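Local structure of PT26-6P (Thermococcus sp., 2WB7) at residues R166-G171 / D207-A212; N2-D7 / Y477-K482; T310-E315 / P348-Y353. The protein is of unknown function but is encoded by a member of a family of mobile extrachromosomal elements of Euryarchaea and joins two immunoglobulin-like domains to a helical domain. One frame throughout, in Å; residues are numbered along the deposited sequence.

Interaction 1. Residues R166-G171 / D207-A212; sequences RVIVKG and DFTLKA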
loop_
_atom_site.group_PDB
_atom_site.type_symbol
_atom_site.label_atom_id
_atom_site.label_comp_id
_atom_site.label_asym_id
_atom_site.label_seq_id
_atom_site.Cartn_x
_atom_site.Cartn_y
_atom_site.Cartn_z
ATOM N N ARG A 166 -16.853 -22.090 4.340
ATOM C CA ARG A 166 -17.417 -23.423 4.369
ATOM C C ARG A 166 -18.142 -23.799 3.073
ATOM O O ARG A 166 -18.698 -22.943 2.362
ATOM C CB ARG A 166 -18.273 -23.649 5.626
ATOM C CG ARG A 166 -19.694 -23.104 5.586
ATOM C CD ARG A 166 -20.546 -23.793 6.677
ATOM N NE ARG A 166 -19.959 -23.732 8.027
ATOM C CZ ARG A 166 -20.595 -23.269 9.109
ATOM N NH1 ARG A 166 -21.841 -22.819 9.011
ATOM N NH2 ARG A 166 -19.992 -23.255 10.291
ATOM N N VAL A 167 -18.091 -25.093 2.765
ATOM C CA VAL A 167 -18.627 -25.634 1.527
ATOM C C VAL A 167 -19.654 -26.725 1.810
ATOM O O VAL A 167 -19.502 -27.523 2.743
ATOM C CB VAL A 167 -17.507 -26.231 0.661
ATOM C CG1 VAL A 167 -18.042 -26.617 -0.718
ATOM C CG2 VAL A 167 -16.349 -25.245 0.540
ATOM N N ILE A 168 -20.706 -26.765 1.005
ATOM C CA ILE A 168 -21.731 -27.777 1.172
ATOM C C ILE A 168 -22.021 -28.451 -0.154
ATOM O O ILE A 168 -22.399 -27.798 -1.125
ATOM C CB ILE A 168 -23.010 -27.186 1.774
ATOM C CG1 ILE A 168 -22.699 -26.635 3.168
ATOM C CG2 ILE A 168 -24.114 -28.238 1.829
ATOM C CD1 ILE A 168 -23.922 -26.161 3.956
ATOM N N VAL A 169 -21.808 -29.763 -0.188
ATOM C CA VAL A 169 -22.061 -30.542 -1.388
ATOM C C VAL A 169 -23.274 -31.439 -1.178
ATOM O O VAL A 169 -23.396 -32.125 -0.153
ATOM C CB VAL A 169 -20.839 -31.401 -1.802
ATOM C CG1 VAL A 169 -21.024 -31.957 -3.225
ATOM C CG2 VAL A 169 -19.552 -30.592 -1.677
ATOM N N LYS A 170 -24.156 -31.433 -2.166
ATOM C CA LYS A 170 -25.364 -32.221 -2.107
ATOM C C LYS A 170 -25.562 -32.981 -3.407
ATOM O O LYS A 170 -25.147 -32.528 -4.483
ATOM C CB LYS A 170 -26.563 -31.317 -1.839
ATOM C CG LYS A 170 -26.518 -30.647 -0.483
ATOM C CD LYS A 170 -27.787 -29.848 -0.225
ATOM C CE LYS A 170 -27.714 -29.155 1.127
ATOM N NZ LYS A 170 -28.924 -28.315 1.390
ATOM N N GLY A 171 -26.201 -34.140 -3.297
ATOM C CA GLY A 171 -26.497 -34.980 -4.443
ATOM C C GLY A 171 -26.736 -36.399 -3.983
ATOM O O GLY A 171 -26.951 -36.641 -2.787
ATOM N N ASP A 207 -29.095 -40.379 -0.971
ATOM C CA ASP A 207 -28.760 -38.978 -0.758
ATOM C C ASP A 207 -27.611 -38.727 0.217
ATOM O O ASP A 207 -27.427 -39.466 1.191
ATOM C CB ASP A 207 -30.000 -38.224 -0.302
ATOM C CG ASP A 207 -31.025 -38.122 -1.392
ATOM O OD1 ASP A 207 -32.171 -37.704 -1.113
ATOM O OD2 ASP A 207 -30.675 -38.469 -2.537
ATOM N N PHE A 208 -26.831 -37.682 -0.066
ATOM C CA PHE A 208 -25.804 -37.219 0.857
ATOM C C PHE A 208 -25.772 -35.699 0.917
ATOM O O PHE A 208 -26.174 -34.998 -0.020
ATOM C CB PHE A 208 -24.416 -37.761 0.482
ATOM C CG PHE A 208 -23.953 -37.339 -0.881
ATOM C CD1 PHE A 208 -23.288 -36.126 -1.068
ATOM C CD2 PHE A 208 -24.188 -38.149 -1.978
ATOM C CE1 PHE A 208 -22.872 -35.729 -2.328
ATOM C CE2 PHE A 208 -23.765 -37.763 -3.243
ATOM C CZ PHE A 208 -23.112 -36.546 -3.419
ATOM N N THR A 209 -25.310 -35.202 2.052
ATOM C CA THR A 209 -25.017 -33.802 2.219
ATOM C C THR A 209 -23.660 -33.748 2.899
ATOM O O THR A 209 -23.516 -34.108 4.070
ATOM C CB THR A 209 -26.062 -33.093 3.078
ATOM O OG1 THR A 209 -27.267 -32.939 2.322
ATOM C CG2 THR A 209 -25.550 -31.723 3.497
ATOM N N LEU A 210 -22.646 -33.359 2.139
ATOM C CA LEU A 210 -21.312 -33.280 2.692
ATOM C C LEU A 210 -20.973 -31.821 2.924
ATOM O O LEU A 210 -21.440 -30.928 2.202
ATOM C CB LEU A 210 -20.303 -33.987 1.779
ATOM C CG LEU A 210 -20.607 -35.486 1.599
ATOM C CD1 LEU A 210 -19.577 -36.187 0.711
ATOM C CD2 LEU A 210 -20.722 -36.203 2.946
ATOM N N LYS A 211 -20.188 -31.578 3.959
ATOM C CA LYS A 211 -19.875 -30.225 4.354
ATOM C C LYS A 211 -18.446 -30.160 4.865
ATOM O O LYS A 211 -18.018 -30.994 5.668
ATOM C CB LYS A 211 -20.866 -29.744 5.415
ATOM C CG LYS A 211 -20.251 -28.878 6.506
ATOM C CD LYS A 211 -21.171 -28.827 7.731
ATOM C CE LYS A 211 -20.506 -28.128 8.914
ATOM N NZ LYS A 211 -20.268 -26.681 8.630
ATOM N N ALA A 212 -17.710 -29.176 4.363
ATOM C CA ALA A 212 -16.335 -28.940 4.768
ATOM C C ALA A 212 -16.195 -27.494 5.217
ATOM O O ALA A 212 -16.999 -26.634 4.859
ATOM C CB ALA A 212 -15.370 -29.259 3.623
#

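Interaction 2. Residues N2-D7 / Y477-K482; sequences NATIND and YLNAAK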
loop_
_atom_site.group_PDB
_atom_site.type_symbol
_atom_site.label_atom_id
_atom_site.label_comp_id
_atom_site.label_asym_id
_atom_site.label_seq_id
_atom_site.Cartn_x
_atom_site.Cartn_y
_atom_site.Cartn_z
ATOM N N ASN A 2 28.456 19.283 -8.415
ATOM C CA ASN A 2 28.978 19.273 -7.040
ATOM C C ASN A 2 28.021 18.827 -5.919
ATOM O O ASN A 2 26.821 18.665 -6.115
ATOM C CB ASN A 2 29.481 20.670 -6.704
ATOM C CG ASN A 2 28.353 21.667 -6.629
ATOM O OD1 ASN A 2 27.651 21.756 -5.620
ATOM N ND2 ASN A 2 28.142 22.400 -7.714
ATOM N N ALA A 3 28.583 18.654 -4.729
ATOM C CA ALA A 3 27.809 18.323 -3.551
ATOM C C ALA A 3 27.471 19.595 -2.801
ATOM O O ALA A 3 26.407 19.740 -2.217
ATOM C CB ALA A 3 28.611 17.402 -2.648
ATOM N N THR A 4 28.395 20.530 -2.826
ATOM C CA THR A 4 28.349 21.616 -1.892
ATOM C C THR A 4 27.368 22.719 -2.295
ATOM O O THR A 4 26.611 23.223 -1.463
ATOM C CB THR A 4 29.768 22.129 -1.644
ATOM O OG1 THR A 4 29.738 23.172 -0.670
ATOM C CG2 THR A 4 30.406 22.618 -2.959
ATOM N N ILE A 5 27.339 23.078 -3.571
ATOM C CA ILE A 5 26.381 24.085 -4.033
ATOM C C ILE A 5 25.039 23.500 -4.482
ATOM O O ILE A 5 23.989 24.058 -4.178
ATOM C CB ILE A 5 26.977 24.924 -5.171
ATOM C CG1 ILE A 5 28.213 25.654 -4.660
ATOM C CG2 ILE A 5 25.943 25.902 -5.742
ATOM C CD1 ILE A 5 28.823 26.551 -5.682
ATOM N N ASN A 6 25.094 22.376 -5.195
ATOM C CA ASN A 6 23.919 21.730 -5.782
ATOM C C ASN A 6 23.311 20.619 -4.947
ATOM O O ASN A 6 22.164 20.235 -5.154
ATOM C CB ASN A 6 24.280 21.148 -7.140
ATOM C CG ASN A 6 24.147 22.158 -8.244
ATOM O OD1 ASN A 6 24.644 23.288 -8.141
ATOM N ND2 ASN A 6 23.458 21.767 -9.314
ATOM N N ASP A 7 24.099 20.073 -4.033
ATOM C CA ASP A 7 23.653 18.953 -3.232
ATOM C C ASP A 7 23.345 17.734 -4.101
ATOM O O ASP A 7 22.391 17.014 -3.859
ATOM C CB ASP A 7 22.449 19.374 -2.407
ATOM C CG ASP A 7 22.672 20.702 -1.714
ATOM O OD1 ASP A 7 23.476 20.758 -0.758
ATOM O OD2 ASP A 7 22.052 21.700 -2.132
ATOM N N TYR A 477 33.586 20.873 5.082
ATOM C CA TYR A 477 32.980 21.494 6.241
ATOM C C TYR A 477 31.781 22.374 5.876
ATOM O O TYR A 477 30.792 22.429 6.624
ATOM C CB TYR A 477 34.009 22.311 7.016
ATOM C CG TYR A 477 34.752 21.531 8.082
ATOM C CD1 TYR A 477 34.078 21.032 9.194
ATOM C CD2 TYR A 477 36.128 21.318 7.996
ATOM C CE1 TYR A 477 34.742 20.333 10.184
ATOM C CE2 TYR A 477 36.803 20.627 8.983
ATOM C CZ TYR A 477 36.105 20.142 10.079
ATOM O OH TYR A 477 36.760 19.442 11.067
ATOM N N LEU A 478 31.864 23.072 4.744
ATOM C CA LEU A 478 30.718 23.847 4.280
ATOM C C LEU A 478 29.560 22.900 3.992
ATOM O O LEU A 478 28.418 23.147 4.373
ATOM C CB LEU A 478 31.062 24.640 3.028
ATOM C CG LEU A 478 31.952 25.859 3.240
ATOM C CD1 LEU A 478 32.192 26.529 1.896
ATOM C CD2 LEU A 478 31.319 26.803 4.262
ATOM N N ASN A 479 29.864 21.786 3.343
ATOM C CA ASN A 479 28.841 20.822 3.035
ATOM C C ASN A 479 28.228 20.155 4.277
ATOM O O ASN A 479 27.002 20.010 4.362
ATOM C CB ASN A 479 29.352 19.793 2.046
ATOM C CG ASN A 479 28.232 19.043 1.400
ATOM O OD1 ASN A 479 28.126 17.821 1.529
ATOM N ND2 ASN A 479 27.342 19.772 0.740
ATOM N N ALA A 480 29.067 19.758 5.233
ATOM C CA ALA A 480 28.559 19.246 6.502
ATOM C C ALA A 480 27.667 20.300 7.114
ATOM O O ALA A 480 26.561 20.013 7.553
ATOM C CB ALA A 480 29.698 18.878 7.465
ATOM N N ALA A 481 28.144 21.529 7.137
ATOM C CA ALA A 481 27.373 22.605 7.724
ATOM C C ALA A 481 26.014 22.803 7.024
ATOM O O ALA A 481 24.995 23.064 7.667
ATOM C CB ALA A 481 28.190 23.893 7.721
ATOM N N LYS A 482 25.998 22.659 5.707
ATOM C CA LYS A 482 24.763 22.820 4.952
ATOM C C LYS A 482 23.700 21.759 5.293
ATOM O O LYS A 482 22.524 22.084 5.562
ATOM C CB LYS A 482 25.075 22.760 3.471
ATOM C CG LYS A 482 24.062 23.467 2.616
ATOM C CD LYS A 482 24.420 23.294 1.170
ATOM C CE LYS A 482 23.422 23.963 0.260
ATOM N NZ LYS A 482 23.672 23.438 -1.122
#

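Interaction 3. Residues T310-E315 / P348-Y353; sequences TLRVIE and PGTLDY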
loop_
_atom_site.group_PDB
_atom_site.type_symbol
_atom_site.label_atom_id
_atom_site.label_comp_id
_atom_site.label_asym_id
_atom_site.label_seq_id
_atom_site.Cartn_x
_atom_site.Cartn_y
_atom_site.Cartn_z
ATOM N N THR A 310 -5.708 16.400 -1.812
ATOM C CA THR A 310 -4.792 16.832 -0.768
ATOM C C THR A 310 -5.718 17.253 0.347
ATOM O O THR A 310 -6.840 17.729 0.084
ATOM C CB THR A 310 -3.908 18.032 -1.169
ATOM O OG1 THR A 310 -4.718 19.117 -1.639
ATOM C CG2 THR A 310 -2.941 17.639 -2.235
ATOM N N LEU A 311 -5.272 17.057 1.578
ATOM C CA LEU A 311 -6.052 17.437 2.724
ATOM C C LEU A 311 -5.267 18.459 3.542
ATOM O O LEU A 311 -4.132 18.192 3.987
ATOM C CB LEU A 311 -6.368 16.210 3.562
ATOM C CG LEU A 311 -7.191 15.122 2.868
ATOM C CD1 LEU A 311 -7.365 13.910 3.766
ATOM C CD2 LEU A 311 -8.541 15.663 2.467
ATOM N N ARG A 312 -5.851 19.639 3.729
ATOM C CA ARG A 312 -5.212 20.625 4.589
ATOM C C ARG A 312 -5.396 20.156 6.006
ATOM O O ARG A 312 -6.498 19.785 6.398
ATOM C CB ARG A 312 -5.830 22.007 4.422
ATOM C CG ARG A 312 -5.246 23.049 5.355
ATOM C CD ARG A 312 -5.623 24.468 4.911
ATOM N NE ARG A 312 -6.997 24.506 4.421
ATOM C CZ ARG A 312 -7.331 24.527 3.133
ATOM N NH1 ARG A 312 -6.396 24.529 2.195
ATOM N NH2 ARG A 312 -8.608 24.551 2.777
ATOM N N VAL A 313 -4.311 20.120 6.758
ATOM C CA VAL A 313 -4.398 19.840 8.175
ATOM C C VAL A 313 -4.346 21.164 8.912
ATOM O O VAL A 313 -3.390 21.941 8.773
ATOM C CB VAL A 313 -3.250 18.940 8.661
ATOM C CG1 VAL A 313 -3.293 18.809 10.153
ATOM C CG2 VAL A 313 -3.347 17.585 8.028
ATOM N N ILE A 314 -5.383 21.423 9.694
ATOM C CA ILE A 314 -5.425 22.620 10.515
ATOM C C ILE A 314 -4.704 22.383 11.839
ATOM O O ILE A 314 -4.736 21.275 12.366
ATOM C CB ILE A 314 -6.855 22.986 10.817
ATOM C CG1 ILE A 314 -7.582 23.300 9.511
ATOM C CG2 ILE A 314 -6.891 24.163 11.772
ATOM C CD1 ILE A 314 -7.030 24.519 8.813
ATOM N N GLU A 315 -4.045 23.407 12.376
ATOM C CA GLU A 315 -3.460 23.281 13.715
ATOM C C GLU A 315 -4.486 22.741 14.704
ATOM O O GLU A 315 -5.612 23.234 14.774
ATOM C CB GLU A 315 -2.934 24.617 14.196
ATOM C CG GLU A 315 -1.668 24.997 13.497
ATOM C CD GLU A 315 -1.321 26.469 13.644
ATOM O OE1 GLU A 315 -2.053 27.203 14.363
ATOM O OE2 GLU A 315 -0.310 26.881 13.025
ATOM N N PRO A 348 -3.539 31.490 8.053
ATOM C CA PRO A 348 -3.212 31.328 9.481
ATOM C C PRO A 348 -3.996 30.137 10.031
ATOM O O PRO A 348 -5.202 30.028 9.781
ATOM C CB PRO A 348 -3.705 32.641 10.106
ATOM C CG PRO A 348 -3.620 33.642 8.983
ATOM C CD PRO A 348 -4.018 32.853 7.743
ATOM N N GLY A 349 -3.309 29.244 10.739
ATOM C CA GLY A 349 -3.956 28.048 11.281
ATOM C C GLY A 349 -3.572 26.801 10.504
ATOM O O GLY A 349 -3.581 25.692 11.043
ATOM N N THR A 350 -3.220 26.986 9.233
ATOM C CA THR A 350 -2.747 25.891 8.405
ATOM C C THR A 350 -1.470 25.283 8.977
ATOM O O THR A 350 -0.491 25.991 9.216
ATOM C CB THR A 350 -2.500 26.379 6.968
ATOM O OG1 THR A 350 -3.747 26.797 6.389
ATOM C CG2 THR A 350 -1.876 25.283 6.122
ATOM N N LEU A 351 -1.480 23.973 9.204
ATOM C CA LEU A 351 -0.287 23.273 9.687
ATOM C C LEU A 351 0.513 22.647 8.543
ATOM O O LEU A 351 1.714 22.881 8.405
ATOM C CB LEU A 351 -0.674 22.170 10.671
ATOM C CG LEU A 351 0.521 21.391 11.244
ATOM C CD1 LEU A 351 1.303 22.259 12.212
ATOM C CD2 LEU A 351 0.104 20.110 11.923
ATOM N N ASP A 352 -0.159 21.824 7.741
ATOM C CA ASP A 352 0.459 21.185 6.597
ATOM C C ASP A 352 -0.625 20.533 5.760
ATOM O O ASP A 352 -1.807 20.719 6.030
ATOM C CB ASP A 352 1.474 20.140 7.055
ATOM C CG ASP A 352 0.833 18.967 7.818
ATOM O OD1 ASP A 352 1.403 18.537 8.842
ATOM O OD2 ASP A 352 -0.225 18.451 7.391
ATOM N N TYR A 353 -0.221 19.772 4.749
ATOM C CA TYR A 353 -1.154 19.041 3.912
ATOM C C TYR A 353 -0.737 17.570 3.786
ATOM O O TYR A 353 0.446 17.239 3.861
ATOM C CB TYR A 353 -1.184 19.639 2.510
ATOM C CG TYR A 353 -1.865 20.974 2.370
ATOM C CD1 TYR A 353 -1.281 22.136 2.857
ATOM C CD2 TYR A 353 -3.068 21.078 1.700
ATOM C CE1 TYR A 353 -1.904 23.363 2.700
ATOM C CE2 TYR A 353 -3.693 22.287 1.541
ATOM C CZ TYR A 353 -3.111 23.424 2.047
ATOM O OH TYR A 353 -3.751 24.618 1.874
#

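Interaction 1. Residues R166-G171 / D207-A212
Val-167 and Ala-212, Val-169 and Leu-210, and Gly-171 and Phe-208 are the hydrogen-bonded pairs of two antiparallel neighbours, strands 163-178 and 198-213, in the sheet of an immunoglobulin-like domain. Each of the first two pairs closes a ring of two backbone bonds; the shortest include Val-169 N to Leu-210 O at 2.7 Å. At the third, Phe-208 N reaches Gly-171 O at 2.9 Å, while the return bond from Gly-171 N is long and weak. The side chains of Val-167, Val-169, Phe-208, Leu-210 and Ala-212 share one face, where apolar side chains suit a face covered by a second layer: CB of Val-169 lies 4.4 Å from CB of Leu-210, and Ile-53 and Ile-55 of strand 52-62 pack over Val-167, Val-169, Leu-210 and Ala-212.

On the other face Ile-168 is accompanied by the polar Lys-170, Thr-209 and Lys-211. Lys-170 runs extended beside Thr-209, pointing the same way, and its CG touches Thr-209 OG1 at 3.7 Å. Near the strand end Lys-211 NZ sits over a face of the Arg-166 guanidinium, a meeting of like charges that Glu-213 probably eases through its salt bridge to Arg-166 and a weaker, longer pairing with Lys-211. Along its other edge strand 163-178 is bonded to strand 85-96.

Phe-208 has CG between its own N and carbonyl carbon (chi1 61°), which folds the ring back over Gly-171. With no side chain there, the backbone can lie against the ring face: Gly-171 CA makes a CH-pi contact 4.2 Å from the ring centroid, and Gly-171 O is 3.2 Å from the ring plane, offset toward the rim.

Interaction 2. Residues N2-D7 / Y477-K482
Lys-482 reaches from helix 471-499 into the N-terminal turn of residues 2-7 and ends against the carboxylate of Asp-7, an anchor that ties the start of the chain to the C-terminal helical domain. CG is anti to the backbone N (chi1 -155°) and the chain beyond stays extended, so the whole length of the lysine is spent in spanning the gap. NZ forms a salt bridge with both oxygens of Asp-7, 2.7 Å from OD1 and 2.6 Å from OD2, meeting each on its syn side and about 20° out of the carboxylate plane. The two side chains approach from opposite directions.

The same ammonium group also takes backbone oxygens. Thr-4 O accepts a hydrogen bond at 3.0 Å, with NZ above the carbonyl plane, and Ile-5 O accepts a weak one. Asp-393 of helix 393-404 supplies a second carboxylate to Lys-482, whereas Asp-7 is shared with two further lysines, Lys-483 at OD1 and Lys-241 at OD2. The cluster thus pairs three lysines with two aspartates.

A side-chain bond within the turn helps hold its shape: Asn-2 OD1 accepts the N-H of Asn-6 at 2.7 Å, a short asparagine being able to fold back over residues of helical backbone angles. Beside the lysine, the Asn-479 side chain comes up against the backbone of Ala-3 and Thr-4, while Thr-4 OG1 passes obliquely by Leu-478 CB at 4.2 Å. Thr-4 also packs on Val-396 and Ile-400 and is small enough to sit buried between the helices.

A buried ammonium group is costly unless paid for; with two carboxylates and backbone oxygens around it, Lys-482 probably remains protonated and Asp-7 ionised.

Interaction 3. Residues T310-E315 / P348-Y353
A classic beta bulge interrupts the antiparallel pairing of strands 301-314 and 350-364 in the second immunoglobulin-like domain: Leu-351 and Asp-352 both face Val-313. The single carbonyl O of Val-313 receives Leu-351 N at 2.8 Å and, weakly, Asp-352 N, while Val-313 N gives a 2.7 Å bond to Asp-352 O. Past the bulge, Glu-315 N bonds almost straight to Gly-349 O (N-H...O 173°). Glycine suits that position because its backbone angles would press a CB against the preceding carbonyl.

On one face, Val-313 CG1 packs 4.0 Å from Leu-351 CD2, the two side chains running alongside each other. On the other, Arg-312 and Tyr-353 form a non-hydrogen-bonded pair. Arg-312 CA lies over the ring face, 4.0 Å from its centroid, in a CH-pi contact, and CB follows over the same ring. CG stands anti to the backbone N (chi1 177°); a later bend at chi3 brings NH1 to Tyr-353 OH, 2.7 Å away and in the guanidinium plane, which is turned 83° from the ring. Thr-350 OG1 touches Arg-312 CD.

Tyr-353 OH also bonds to Thr-345 O. The phenol thus both accepts a bond, from Arg-312, and donates one, to that carbonyl, which probably helps hold the ring where its face lies against CA and CB of Arg-312.

In the fold
Interactions 1 and 3 are both antiparallel strand pairs, but in different immunoglobulin-like domains, with centres about 57 Å apart on opposite sides of the chain's centre. The first keeps regular register and is only partly buried, with an apolar face and an opposite face that is mostly polar and more exposed; the third is more buried, and its register slips. Interaction 2 differs in kind: it joins the N-terminus to the helical domain by a lysine that meets a carboxylate and backbone oxygens, rather than by backbone-to-backbone bonds, and it closes a loop that encloses both strand pairs. None of the three touches another; the nearest atoms of interactions 2 and 3 are about 21 Å apart.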